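Local atomic coordinates of lipase-esterase related protein (Clostridium acetobutylicum, PDB entry 3E0X), a protein that is of unknown function in detail but has the alpha/beta hydrolase fold and is probably a hydrolase of the lipase-esterase type. Residues A[23-28]-A[170-175]; A[90-95]-A[225-230]; A[119-124]-A[204-209]; A[152-157]-A[229-234]; A[193-198]-A[219-224]. All coordinates share one frame; numbering follows the deposited sequence. Where two conformers were deposited one is given.

Overall arrangement
Starting from the N terminus, contact 1 opens in the loop after strand 18-22 and closes on helix 165-177. Contact 2 opens at the turn from strand 86-91 into helix 93-102 and closes on the loop leading into helix 229-232, so it crosses contact 1; the two meet between Ser25 and Ser92, and both touch the bound ortho-xylene. Contact 3 is nested inside contact 2 and crosses contact 1, tying the loop after strand 109-115 to helix 204-213. Contact 4 joins helix 152-158 to the same 229-232 helix that ends contact 2 and crosses contacts 1 and 3. Contact 5 pairs the last two strands, 191-196 and 217-222, nested within contacts 2 and 4 and crossing contact 3.

Contact 1: residues A[23-28]-A[170-175]. With OXE (ortho-xylene), chain C.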
# COMPACT_ATOMS: atom_id res chain seq x y z
N HIS A 23 -2.36 -3.56 0.94
CA HIS A 23 -3.22 -2.74 0.10
C HIS A 23 -3.52 -1.39 0.76
O HIS A 23 -3.02 -1.08 1.85
CB HIS A 23 -4.52 -3.49 -0.19
CG HIS A 23 -5.38 -3.64 1.02
ND1 HIS A 23 -5.47 -4.79 1.78
CD2 HIS A 23 -6.17 -2.73 1.63
CE1 HIS A 23 -6.31 -4.59 2.78
NE2 HIS A 23 -6.73 -3.34 2.72
N GLY A 24 -4.37 -0.61 0.11
CA GLY A 24 -4.62 0.76 0.53
C GLY A 24 -6.05 1.04 0.97
O GLY A 24 -6.81 0.14 1.34
N SER A 25 -6.38 2.33 0.94
CA SER A 25 -7.63 2.82 1.47
C SER A 25 -8.81 2.24 0.73
O SER A 25 -8.86 2.28 -0.51
CB SER A 25 -7.68 4.33 1.29
OG SER A 25 -6.56 4.90 1.94
N GLY A 26 -9.76 1.68 1.48
CA GLY A 26 -11.04 1.29 0.89
C GLY A 26 -10.95 0.12 -0.06
O GLY A 26 -11.90 -0.17 -0.81
N CYS A 27 -9.80 -0.57 -0.10
CA CYS A 27 -9.70 -1.75 -0.95
C CYS A 27 -9.24 -2.95 -0.15
O CYS A 27 -9.45 -2.99 1.03
CB CYS A 27 -8.92 -1.49 -2.23
SG CYS A 27 -7.29 -0.86 -2.02
N ASN A 28 -8.72 -3.96 -0.84
CA ASN A 28 -8.33 -5.21 -0.21
C ASN A 28 -7.25 -5.85 -1.07
O ASN A 28 -6.77 -5.23 -2.02
CB ASN A 28 -9.56 -6.11 -0.10
CG ASN A 28 -10.36 -6.13 -1.38
OD1 ASN A 28 -9.86 -6.55 -2.43
ND2 ASN A 28 -11.60 -5.66 -1.31
N ASN A 170 -13.26 5.81 6.67
CA ASN A 170 -12.35 5.52 7.77
C ASN A 170 -10.91 5.64 7.33
O ASN A 170 -10.08 6.26 8.00
CB ASN A 170 -12.59 4.10 8.23
CG ASN A 170 -11.66 3.67 9.37
OD1 ASN A 170 -11.93 3.91 10.54
ND2 ASN A 170 -10.54 3.04 9.01
N ASP A 171 -10.60 5.03 6.19
CA ASP A 171 -9.23 4.96 5.73
C ASP A 171 -8.71 6.32 5.27
O ASP A 171 -7.54 6.65 5.52
CB ASP A 171 -9.09 3.92 4.63
CG ASP A 171 -9.25 2.49 5.13
OD1 ASP A 171 -9.23 2.27 6.37
OD2 ASP A 171 -9.37 1.58 4.28
N LEU A 172 -9.54 7.13 4.60
CA LEU A 172 -9.09 8.46 4.17
C LEU A 172 -8.87 9.39 5.36
O LEU A 172 -7.94 10.20 5.34
CB LEU A 172 -10.07 9.09 3.17
CG LEU A 172 -10.06 8.44 1.78
CD1 LEU A 172 -11.24 8.92 0.94
CD2 LEU A 172 -8.73 8.63 1.06
N ILE A 173 -9.69 9.25 6.40
CA ILE A 173 -9.45 9.99 7.64
C ILE A 173 -8.12 9.55 8.27
O ILE A 173 -7.32 10.40 8.70
CB ILE A 173 -10.66 9.85 8.63
CG1 ILE A 173 -11.88 10.57 8.03
CG2 ILE A 173 -10.28 10.36 10.02
CD1 ILE A 173 -13.22 10.33 8.77
N ALA A 174 -7.87 8.23 8.30
CA ALA A 174 -6.59 7.73 8.82
C ALA A 174 -5.43 8.35 8.03
O ALA A 174 -4.40 8.77 8.62
CB ALA A 174 -6.54 6.20 8.76
N CYS A 175 -5.61 8.46 6.71
CA CYS A 175 -4.55 9.06 5.89
C CYS A 175 -4.35 10.53 6.16
O CYS A 175 -3.21 11.01 6.20
CB CYS A 175 -4.83 8.85 4.40
SG CYS A 175 -4.59 7.14 3.88
C1 OXE C . -7.32 4.76 -3.03
C2 OXE C . -7.34 3.29 -3.24
C3 OXE C . -8.22 2.73 -4.16
C4 OXE C . -9.06 3.58 -4.89
C5 OXE C . -9.06 4.97 -4.69
C6 OXE C . -8.18 5.57 -3.77
C1' OXE C . -6.34 5.34 -2.04
C2' OXE C . -6.42 2.42 -2.43
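The turn after strand 18-22 of the alpha/beta hydrolase fold, a type II beta turn from Gly24 to Cys27, meets helix 165-177 mainly through Ser25, Gly26 and Asp171. In many relatives this loop supplies part of the oxyanion hole, and here it lines the ortho-xylene pocket. Gly26 N donates to Asp171 OD2 at 2.8 Å, nearly straight (168°), and OD2 receives it on its anti lone pair, the one turned away from OD1. Asp171 is aimed at the turn by CG lying anti to its own carbonyl carbon (chi1 -70°). The buried carboxylate is gripped at both oxygens: OD2 is also bound by His52, while OD1 takes Asn170 ND2 at 3.0 Å and the hydroxyl of Tyr66. This network would fix its rotation and probably stabilise its negative charge. Beside the polar bond the chains pack closely, Ser25 CB standing 3.6 Å from Asp171 CB. Further along the helix, Cys175 SG approaches Ser25 OG to 3.6 Å. The backbone N of Ser25 donates to Ser92 OG, another residue of the ortho-xylene pocket. Towards the ligand, the thiol of Cys27 borders the xylene, with SG 3.4 Å from methyl carbon C2'.

Contact 2: residues A[90-95]-A[225-230]. With OXE (ortho-xylene), chain C.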
# COMPACT_ATOMS: atom_id res chain seq x y z
N GLY A 90 3.74 -1.74 -0.17
CA GLY A 90 2.55 -1.09 0.33
C GLY A 90 2.00 -0.10 -0.68
O GLY A 90 2.74 0.75 -1.19
N TYR A 91 0.70 -0.19 -0.95
CA TYR A 91 0.05 0.70 -1.89
C TYR A 91 -0.86 1.70 -1.20
O TYR A 91 -1.61 1.29 -0.31
CB TYR A 91 -0.82 -0.17 -2.81
CG TYR A 91 -1.86 0.56 -3.64
CD1 TYR A 91 -1.52 1.61 -4.50
CD2 TYR A 91 -3.21 0.20 -3.56
CE1 TYR A 91 -2.47 2.27 -5.30
CE2 TYR A 91 -4.19 0.88 -4.31
CZ TYR A 91 -3.82 1.90 -5.19
OH TYR A 91 -4.76 2.54 -5.96
N SER A 92 -0.84 2.97 -1.62
CA SER A 92 -1.78 3.94 -1.08
C SER A 92 -1.56 4.06 0.45
O SER A 92 -0.41 4.23 0.88
CB SER A 92 -3.21 3.55 -1.54
OG SER A 92 -4.27 3.95 -0.69
N MSE A 93 -2.62 3.97 1.24
CA MSE A 93 -2.46 3.93 2.70
C MSE A 93 -1.42 2.88 3.13
O MSE A 93 -0.67 3.09 4.12
CB MSE A 93 -3.80 3.63 3.39
CG MSE A 93 -3.71 3.67 4.92
SE MSE A 93 -5.47 3.36 5.70
CE MSE A 93 -5.69 1.53 5.08
N GLY A 94 -1.35 1.77 2.40
CA GLY A 94 -0.38 0.70 2.65
C GLY A 94 1.05 1.19 2.55
O GLY A 94 1.93 0.62 3.19
N GLY A 95 1.30 2.24 1.75
CA GLY A 95 2.63 2.85 1.66
C GLY A 95 3.03 3.41 3.02
O GLY A 95 4.13 3.16 3.51
N GLY A 225 -0.42 7.28 -15.38
CA GLY A 225 -1.02 6.13 -14.72
C GLY A 225 -1.92 6.51 -13.54
O GLY A 225 -2.78 5.74 -13.13
N LYS A 226 -1.70 7.71 -12.99
CA LYS A 226 -2.47 8.18 -11.83
C LYS A 226 -2.52 7.10 -10.73
O LYS A 226 -1.55 6.33 -10.59
CB LYS A 226 -3.86 8.69 -12.28
CG LYS A 226 -3.74 10.00 -13.06
CD LYS A 226 -5.08 10.48 -13.63
CE LYS A 226 -4.88 11.74 -14.50
NZ LYS A 226 -6.01 11.94 -15.48
N HIS A 227 -3.59 7.03 -9.95
CA HIS A 227 -3.56 6.20 -8.74
C HIS A 227 -3.74 4.70 -9.05
O HIS A 227 -3.52 3.84 -8.17
CB HIS A 227 -4.59 6.70 -7.72
CG HIS A 227 -4.30 6.29 -6.31
ND1 HIS A 227 -3.11 6.60 -5.69
CD2 HIS A 227 -5.06 5.66 -5.40
CE1 HIS A 227 -3.14 6.12 -4.46
NE2 HIS A 227 -4.32 5.55 -4.25
N PHE A 228 -4.13 4.39 -10.28
CA PHE A 228 -4.24 3.00 -10.72
C PHE A 228 -3.02 2.55 -11.53
O PHE A 228 -3.09 1.58 -12.27
CB PHE A 228 -5.56 2.75 -11.48
CG PHE A 228 -6.61 2.04 -10.66
CD1 PHE A 228 -6.63 2.10 -9.26
CD2 PHE A 228 -7.64 1.36 -11.31
CE1 PHE A 228 -7.65 1.47 -8.53
CE2 PHE A 228 -8.64 0.71 -10.60
CZ PHE A 228 -8.66 0.76 -9.21
N LEU A 229 -1.89 3.23 -11.33
CA LEU A 229 -0.62 2.81 -11.92
C LEU A 229 -0.39 1.31 -11.74
O LEU A 229 0.03 0.63 -12.67
CB LEU A 229 0.53 3.58 -11.28
CG LEU A 229 1.95 3.24 -11.72
CD1 LEU A 229 2.19 3.59 -13.20
CD2 LEU A 229 2.98 3.97 -10.82
N LEU A 230 -0.70 0.79 -10.55
CA LEU A 230 -0.43 -0.64 -10.24
C LEU A 230 -1.33 -1.61 -11.01
O LEU A 230 -1.11 -2.84 -10.95
CB LEU A 230 -0.55 -0.93 -8.72
CG LEU A 230 -1.96 -1.14 -8.13
CD1 LEU A 230 -1.85 -1.61 -6.68
CD2 LEU A 230 -2.91 0.07 -8.22
C1 OXE C . -7.32 4.76 -3.03
C2 OXE C . -7.34 3.29 -3.24
C3 OXE C . -8.22 2.73 -4.16
C4 OXE C . -9.06 3.58 -4.89
C5 OXE C . -9.06 4.97 -4.69
C6 OXE C . -8.18 5.57 -3.77
C1' OXE C . -6.34 5.34 -2.04
C2' OXE C . -6.42 2.42 -2.43
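Tyr91 and Ser92 face His227 and Leu230 at the sharp strand-to-helix turn of an alpha/beta hydrolase, where Gly90, Ser92 and Gly94 fit the GxSxG pattern of a nucleophile elbow. Tyr91, on strand 86-91, reaches across the contact. Its ring is sandwiched: Ser92 CB lies over one face, and Leu230 CD1 over the opposite one, in a CH-pi contact 3.8 Å from the ring centroid and 12° off the normal. Leu230 gets there because its CG sits between the backbone N and carbonyl carbon (chi1 81°). At the far end, Tyr91 OH donates to His227 O at 2.8 Å, from above the carbonyl plane, which ties the loop before helix 229-232 to the elbow. The Tyr91 and His227 rings meet obliquely, planes 31° apart. Ser92 follows with positive phi, the strained backbone expected of such an elbow. Its CB comes 3.5 Å from His227 NE2, near the plane of the imidazole. On the other side of the imidazole, ND1 is bonded to Glu199, an order consistent with a Ser-His-acid catalytic triad. The bound xylene lies against both partners: its methyl C2' is 3.3 Å from Tyr91 CE2, and its ring carbon C1 is 3.4 Å from His227 CD2.

Contact 3: residues A[119-124]-A[204-209]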
# COMPACT_ATOMS: atom_id res chain seq x y z
N ALA A 119 4.22 9.33 3.45
CA ALA A 119 4.35 9.30 4.90
C ALA A 119 3.44 10.33 5.57
O ALA A 119 3.32 10.36 6.78
CB ALA A 119 5.79 9.57 5.30
N ARG A 120 2.84 11.20 4.77
CA ARG A 120 1.97 12.29 5.23
C ARG A 120 1.21 12.71 3.98
O ARG A 120 1.77 12.72 2.88
CB ARG A 120 2.81 13.44 5.81
CG ARG A 120 2.05 14.70 6.28
CD ARG A 120 3.04 15.82 6.65
NE ARG A 120 3.76 16.35 5.49
CZ ARG A 120 5.00 16.84 5.52
NH1 ARG A 120 5.67 16.91 6.66
NH2 ARG A 120 5.56 17.28 4.40
N PHE A 121 -0.06 13.03 4.16
CA PHE A 121 -0.93 13.35 3.03
C PHE A 121 -1.58 14.70 3.28
O PHE A 121 -2.81 14.83 3.26
CB PHE A 121 -1.97 12.24 2.83
CG PHE A 121 -1.36 10.87 2.64
CD1 PHE A 121 -0.92 10.45 1.39
CD2 PHE A 121 -1.20 10.03 3.73
CE1 PHE A 121 -0.33 9.19 1.22
CE2 PHE A 121 -0.61 8.76 3.57
CZ PHE A 121 -0.18 8.33 2.31
N ASP A 122 -0.75 15.73 3.47
CA ASP A 122 -1.22 17.03 3.94
C ASP A 122 -1.91 17.90 2.90
O ASP A 122 -2.47 18.93 3.25
CB ASP A 122 -0.07 17.79 4.60
CG ASP A 122 1.12 17.93 3.68
OD1 ASP A 122 1.69 16.90 3.31
OD2 ASP A 122 1.49 19.07 3.30
N LYS A 123 -1.85 17.49 1.63
CA LYS A 123 -2.44 18.29 0.57
C LYS A 123 -3.68 17.65 -0.07
O LYS A 123 -4.15 18.11 -1.11
CB LYS A 123 -1.39 18.66 -0.48
CG LYS A 123 -0.31 19.57 0.05
CD LYS A 123 0.49 20.19 -1.05
CE LYS A 123 1.66 20.99 -0.45
NZ LYS A 123 2.58 21.45 -1.52
N LEU A 124 -4.23 16.64 0.59
CA LEU A 124 -5.47 16.03 0.10
C LEU A 124 -6.51 17.10 -0.18
O LEU A 124 -6.71 18.02 0.61
CB LEU A 124 -6.01 15.03 1.12
CG LEU A 124 -5.25 13.69 1.22
CD1 LEU A 124 -5.62 12.93 2.49
CD2 LEU A 124 -5.45 12.80 -0.01
N VAL A 204 3.17 13.21 -6.30
CA VAL A 204 4.56 12.82 -6.47
C VAL A 204 5.42 13.46 -5.35
O VAL A 204 6.40 12.87 -4.87
CB VAL A 204 5.05 13.10 -7.90
CG1 VAL A 204 4.90 14.56 -8.26
CG2 VAL A 204 6.48 12.63 -8.08
N GLU A 205 5.06 14.66 -4.92
CA GLU A 205 5.86 15.31 -3.86
C GLU A 205 5.94 14.49 -2.56
O GLU A 205 6.95 14.55 -1.85
CB GLU A 205 5.41 16.73 -3.58
CG GLU A 205 4.03 16.86 -2.99
CD GLU A 205 3.53 18.29 -3.09
OE1 GLU A 205 3.61 19.00 -2.06
OE2 GLU A 205 3.13 18.72 -4.21
N TYR A 206 4.92 13.68 -2.29
CA TYR A 206 4.96 12.83 -1.10
C TYR A 206 6.06 11.77 -1.24
O TYR A 206 6.73 11.42 -0.27
CB TYR A 206 3.63 12.14 -0.86
CG TYR A 206 2.43 13.04 -0.68
CD1 TYR A 206 2.54 14.37 -0.20
CD2 TYR A 206 1.17 12.54 -0.95
CE1 TYR A 206 1.40 15.15 -0.03
CE2 TYR A 206 0.04 13.31 -0.78
CZ TYR A 206 0.16 14.62 -0.32
OH TYR A 206 -0.98 15.39 -0.12
N SER A 207 6.22 11.24 -2.44
CA SER A 207 7.26 10.25 -2.72
C SER A 207 8.65 10.88 -2.73
O SER A 207 9.65 10.25 -2.33
CB SER A 207 6.95 9.52 -4.02
OG SER A 207 5.93 8.53 -3.81
N GLU A 208 8.71 12.14 -3.17
CA GLU A 208 10.00 12.87 -3.13
C GLU A 208 10.46 13.07 -1.67
O GLU A 208 11.66 13.04 -1.38
CB GLU A 208 9.90 14.21 -3.86
CG GLU A 208 9.77 14.06 -5.38
CD GLU A 208 11.10 13.91 -6.13
OE1 GLU A 208 12.15 13.67 -5.48
OE2 GLU A 208 11.10 14.01 -7.38
N ILE A 209 9.53 13.29 -0.76
CA ILE A 209 9.89 13.42 0.65
C ILE A 209 10.45 12.09 1.18
O ILE A 209 11.45 12.08 1.90
CB ILE A 209 8.68 13.92 1.51
CG1 ILE A 209 8.41 15.41 1.22
CG2 ILE A 209 8.94 13.69 2.97
CD1 ILE A 209 7.10 15.85 1.74
O HOH W 1 5.74 11.48 2.36
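Tyr206 points from its helix into the loop 119-124, where backbone atoms and the Phe121 ring meet its own ring. Arg120 O stands over the centre of one face, 3.6 Å from Tyr206 CD1. Phe121 turns an edge toward the tyrosine face in an offset edge-to-face pair, planes at 88° and CD1 3.7 Å from Tyr206 CE2. At the phenol end, Lys123 N donates to Tyr206 OH at 2.9 Å from near the ring plane, so a turn amide holds the buried hydroxyl; the bond is bent (142°). Lys123 and Glu205 cross at about a right angle nearer solvent. The lysine chain is extended beyond CG and brings NZ 2.7 Å from Glu205 OE1, a salt bridge on the syn lone pair. Within the loop, Arg120 NE meets Asp122 OD1 from above the carboxylate plane, also as a salt bridge, while Arg120 NH2 lies 3.4 Å from Ile209 CD1. A water accepts from Ala119 N and donates to Tyr206 O, bridging the backbones. In this alpha/beta hydrolase the arrangement joins the loop after strand 109-115, with its type I turn from Phe121 to Leu124, to the crossover helix 204-213 of a beta-alpha-beta unit.

Contact 4: residues A[152-157]-A[229-234]; sequences PLSEKY and LLVVNA
Val231 stands at the centre of this contact, its two methyl branches pressed against Leu153 and Tyr157 of the facing helix 152-158. Val231 CG1 is 3.6 Å from Leu153 CB and 3.8 Å from Tyr157 CD2, approaching the ring obliquely. Val231 CG2 reaches the base of the tyrosine, 3.8 Å from Tyr157 CB. This split follows from the valine torsion (chi1 161°), which sets CG1 anti to the backbone N and CG2 anti to the carbonyl carbon, so that both branches face the other helix. Leu153 adds a second touch with CD1, 3.7 Å from Val231 O. Next along the short helix, Val232 CG1 fits tightly against Ser154 OG at 3.1 Å, a methyl against a hydroxyl.

Farther out, Tyr157 OH is hydrogen-bonded to Glu34, holding the far end of the ring that Val231 touches near its base. Phe228, just before helix 229-232, packs on Ser154 and Tyr157 and so carries the contact toward the ortho-xylene pocket. Asn233 ends the short helix and N-caps the next, its OD1 accepting from Gly236 N. Helix 152-158, on the way to helix 165-177, is thereby joined to the C-terminal helices of the alpha/beta hydrolase fold. No hydrogen bond crosses between the two segments, so their cohesion rests on apolar contact and the fit of branched side chains.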
# COMPACT_ATOMS: atom_id res chain seq x y z
N PRO A 152 -10.12 -1.26 -19.56
CA PRO A 152 -10.93 -2.36 -19.03
C PRO A 152 -10.36 -2.93 -17.71
O PRO A 152 -11.12 -3.40 -16.87
CB PRO A 152 -10.88 -3.42 -20.14
CG PRO A 152 -9.75 -3.03 -21.00
CD PRO A 152 -9.62 -1.55 -20.93
N LEU A 153 -9.05 -2.89 -17.55
CA LEU A 153 -8.44 -3.33 -16.29
C LEU A 153 -8.90 -2.44 -15.14
O LEU A 153 -9.20 -2.92 -14.04
CB LEU A 153 -6.90 -3.28 -16.37
CG LEU A 153 -6.26 -4.24 -17.38
CD1 LEU A 153 -4.81 -3.90 -17.59
CD2 LEU A 153 -6.44 -5.68 -16.93
N SER A 154 -8.98 -1.14 -15.41
CA SER A 154 -9.40 -0.20 -14.40
C SER A 154 -10.84 -0.47 -14.01
O SER A 154 -11.19 -0.45 -12.83
CB SER A 154 -9.20 1.23 -14.88
OG SER A 154 -7.80 1.49 -15.01
N GLU A 155 -11.68 -0.74 -15.01
CA GLU A 155 -13.08 -1.01 -14.71
C GLU A 155 -13.21 -2.19 -13.75
O GLU A 155 -13.92 -2.13 -12.76
CB GLU A 155 -13.88 -1.26 -15.98
CG GLU A 155 -15.33 -1.49 -15.66
CD GLU A 155 -16.24 -1.41 -16.87
OE1 GLU A 155 -15.74 -1.42 -18.02
OE2 GLU A 155 -17.47 -1.35 -16.66
N LYS A 156 -12.50 -3.26 -14.07
CA LYS A 156 -12.50 -4.48 -13.27
C LYS A 156 -12.00 -4.22 -11.84
O LYS A 156 -12.62 -4.64 -10.85
CB LYS A 156 -11.60 -5.51 -13.96
CG LYS A 156 -11.51 -6.85 -13.26
CD LYS A 156 -10.43 -7.72 -13.89
CE LYS A 156 -10.24 -8.98 -13.07
NZ LYS A 156 -9.27 -9.92 -13.69
N TYR A 157 -10.85 -3.56 -11.72
CA TYR A 157 -10.29 -3.42 -10.38
C TYR A 157 -10.95 -2.37 -9.53
O TYR A 157 -10.97 -2.49 -8.29
CB TYR A 157 -8.77 -3.27 -10.43
CG TYR A 157 -8.13 -4.59 -10.79
CD1 TYR A 157 -7.87 -5.55 -9.82
CD2 TYR A 157 -7.83 -4.89 -12.12
CE1 TYR A 157 -7.30 -6.79 -10.16
CE2 TYR A 157 -7.27 -6.12 -12.48
CZ TYR A 157 -7.00 -7.07 -11.49
OH TYR A 157 -6.43 -8.28 -11.83
N LEU A 229 -1.89 3.23 -11.33
CA LEU A 229 -0.62 2.81 -11.92
C LEU A 229 -0.39 1.31 -11.74
O LEU A 229 0.03 0.63 -12.67
CB LEU A 229 0.53 3.58 -11.28
CG LEU A 229 1.95 3.24 -11.72
CD1 LEU A 229 2.19 3.59 -13.20
CD2 LEU A 229 2.98 3.97 -10.82
N LEU A 230 -0.70 0.79 -10.55
CA LEU A 230 -0.43 -0.64 -10.24
C LEU A 230 -1.33 -1.61 -11.01
O LEU A 230 -1.11 -2.84 -10.95
CB LEU A 230 -0.55 -0.93 -8.72
CG LEU A 230 -1.96 -1.14 -8.13
CD1 LEU A 230 -1.85 -1.61 -6.68
CD2 LEU A 230 -2.91 0.07 -8.22
N VAL A 231 -2.38 -1.06 -11.63
CA VAL A 231 -3.32 -1.86 -12.42
C VAL A 231 -3.04 -1.68 -13.91
O VAL A 231 -2.89 -2.67 -14.64
CB VAL A 231 -4.79 -1.45 -12.10
CG1 VAL A 231 -5.74 -1.91 -13.20
CG2 VAL A 231 -5.18 -2.00 -10.76
N VAL A 232 -2.93 -0.43 -14.36
CA VAL A 232 -2.77 -0.17 -15.79
C VAL A 232 -1.33 -0.34 -16.28
O VAL A 232 -1.09 -0.52 -17.48
CB VAL A 232 -3.31 1.22 -16.21
CG1 VAL A 232 -4.78 1.33 -15.84
CG2 VAL A 232 -2.52 2.35 -15.57
N ASN A 233 -0.37 -0.25 -15.36
CA ASN A 233 1.02 -0.51 -15.72
C ASN A 233 1.65 -1.44 -14.70
O ASN A 233 2.74 -1.20 -14.19
CB ASN A 233 1.84 0.79 -15.86
CG ASN A 233 3.15 0.59 -16.64
OD1 ASN A 233 3.48 -0.54 -17.04
ND2 ASN A 233 3.87 1.69 -16.91
N ALA A 234 0.92 -2.52 -14.41
CA ALA A 234 1.43 -3.52 -13.48
C ALA A 234 2.78 -4.08 -13.93
O ALA A 234 3.67 -4.33 -13.11
CB ALA A 234 0.43 -4.64 -13.33

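Contact 5: residues A[193-198]-A[219-224]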
# COMPACT_ATOMS: atom_id res chain seq x y z
N ALA A 193 10.34 4.35 -3.46
CA ALA A 193 9.01 4.91 -3.71
C ALA A 193 8.76 4.83 -5.22
O ALA A 193 9.68 5.12 -6.01
CB ALA A 193 8.94 6.34 -3.22
N ILE A 194 7.54 4.46 -5.62
CA ILE A 194 7.16 4.35 -7.04
C ILE A 194 5.82 5.07 -7.16
O ILE A 194 4.91 4.80 -6.38
CB ILE A 194 6.95 2.87 -7.46
CG1 ILE A 194 8.25 2.08 -7.32
CG2 ILE A 194 6.47 2.80 -8.92
CD1 ILE A 194 8.03 0.57 -7.43
N VAL A 195 5.70 5.98 -8.14
CA VAL A 195 4.49 6.81 -8.23
C VAL A 195 4.37 7.37 -9.64
O VAL A 195 5.38 7.45 -10.34
CB VAL A 195 4.57 7.99 -7.21
CG1 VAL A 195 5.65 8.99 -7.58
CG2 VAL A 195 3.23 8.70 -7.03
N ALA A 196 3.15 7.74 -10.03
CA ALA A 196 2.92 8.43 -11.31
C ALA A 196 2.91 9.95 -11.09
O ALA A 196 2.27 10.46 -10.14
CB ALA A 196 1.60 7.97 -11.89
N LYS A 197 3.58 10.66 -11.99
CA LYS A 197 3.70 12.11 -11.91
C LYS A 197 2.35 12.80 -11.94
O LYS A 197 2.17 13.85 -11.29
CB LYS A 197 4.58 12.61 -13.06
CG LYS A 197 4.81 14.13 -13.09
CD LYS A 197 5.67 14.46 -14.30
CE LYS A 197 5.75 15.98 -14.52
NZ LYS A 197 6.35 16.29 -15.85
N ASP A 198 1.39 12.22 -12.65
CA ASP A 198 0.07 12.83 -12.79
C ASP A 198 -0.88 12.54 -11.63
O ASP A 198 -2.06 12.90 -11.70
CB ASP A 198 -0.54 12.46 -14.16
CG ASP A 198 -0.68 10.96 -14.39
OD1 ASP A 198 -0.23 10.17 -13.55
OD2 ASP A 198 -1.29 10.56 -15.41
N LEU A 219 13.79 6.26 -5.99
CA LEU A 219 12.53 6.85 -6.42
C LEU A 219 12.35 6.57 -7.90
O LEU A 219 13.28 6.80 -8.69
CB LEU A 219 12.52 8.34 -6.12
CG LEU A 219 11.39 9.13 -6.75
CD1 LEU A 219 10.05 8.75 -6.13
CD2 LEU A 219 11.68 10.61 -6.59
N LYS A 220 11.17 6.06 -8.28
CA LYS A 220 10.81 5.95 -9.70
C LYS A 220 9.53 6.72 -9.96
O LYS A 220 8.50 6.47 -9.30
CB LYS A 220 10.63 4.50 -10.13
CG LYS A 220 9.94 4.36 -11.49
CD LYS A 220 10.84 4.85 -12.64
CE LYS A 220 10.11 4.68 -13.95
NZ LYS A 220 10.98 5.00 -15.13
N ILE A 221 9.58 7.67 -10.90
CA ILE A 221 8.39 8.44 -11.27
C ILE A 221 7.99 8.04 -12.69
O ILE A 221 8.73 8.28 -13.64
CB ILE A 221 8.64 9.96 -11.20
CG1 ILE A 221 9.11 10.38 -9.80
CG2 ILE A 221 7.38 10.71 -11.59
CD1 ILE A 221 9.67 11.82 -9.75
N PHE A 222 6.84 7.40 -12.82
CA PHE A 222 6.26 7.15 -14.15
C PHE A 222 5.55 8.41 -14.64
O PHE A 222 4.99 9.15 -13.82
CB PHE A 222 5.25 6.00 -14.08
CG PHE A 222 5.88 4.65 -13.94
CD1 PHE A 222 6.17 3.88 -15.08
CD2 PHE A 222 6.17 4.12 -12.68
CE1 PHE A 222 6.77 2.62 -14.95
CE2 PHE A 222 6.77 2.86 -12.55
CZ PHE A 222 7.05 2.12 -13.68
N GLU A 223 5.58 8.67 -15.95
CA GLU A 223 4.96 9.88 -16.46
C GLU A 223 3.45 9.86 -16.21
O GLU A 223 2.88 10.86 -15.78
CB GLU A 223 5.25 10.06 -17.95
CG GLU A 223 4.97 11.46 -18.49
CD GLU A 223 5.55 11.67 -19.88
OE1 GLU A 223 6.26 10.76 -20.37
OE2 GLU A 223 5.30 12.75 -20.48
N THR A 224 2.81 8.71 -16.44
CA THR A 224 1.36 8.62 -16.36
C THR A 224 0.89 7.36 -15.61
O THR A 224 1.70 6.50 -15.26
CB THR A 224 0.73 8.60 -17.78
OG1 THR A 224 1.17 7.42 -18.47
CG2 THR A 224 1.13 9.86 -18.57
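Phe222 and Ile194 lie side by side on one face of the parallel pair formed by strands 191-196 and 217-222. Starting at the strand, Phe222 CB is 4.0 Å from Val195 O, the carbonyl to which its own backbone N donates. With CG anti to the carbonyl carbon (chi1 -74°), the ring extends along its neighbour: Phe222 CD2 approaches Ile194 CG2, and Phe222 CE2, farther out, comes within 3.6 Å of that methyl, which sits at the ring edge, in plane. Lys220 CE lies over the centre of one face, and Phe222 CE1 meets the ND2 of Asn233, the residue after helix 229-232. Beneath, the backbones are laced together by Lys220 N to Ala193 O, Val195 N to Lys220 O, Phe222 N to Val195 O and Lys197 N to Phe222 O, at 2.8 to 3.1 Å. Beyond the strands, Asp198 OD2 comes 3.4 Å from Thr224 CA, while its carboxylate accepts from Lys226 N, linking the strand ends to the loop that carries His227. The pair closes the beta-alpha-beta unit at one border of the sheet: helix 204-213 packs on the face of Val195, Leu219 and Ile221, and helices 229-232 and 234-242 on that of Ile194 and Phe222.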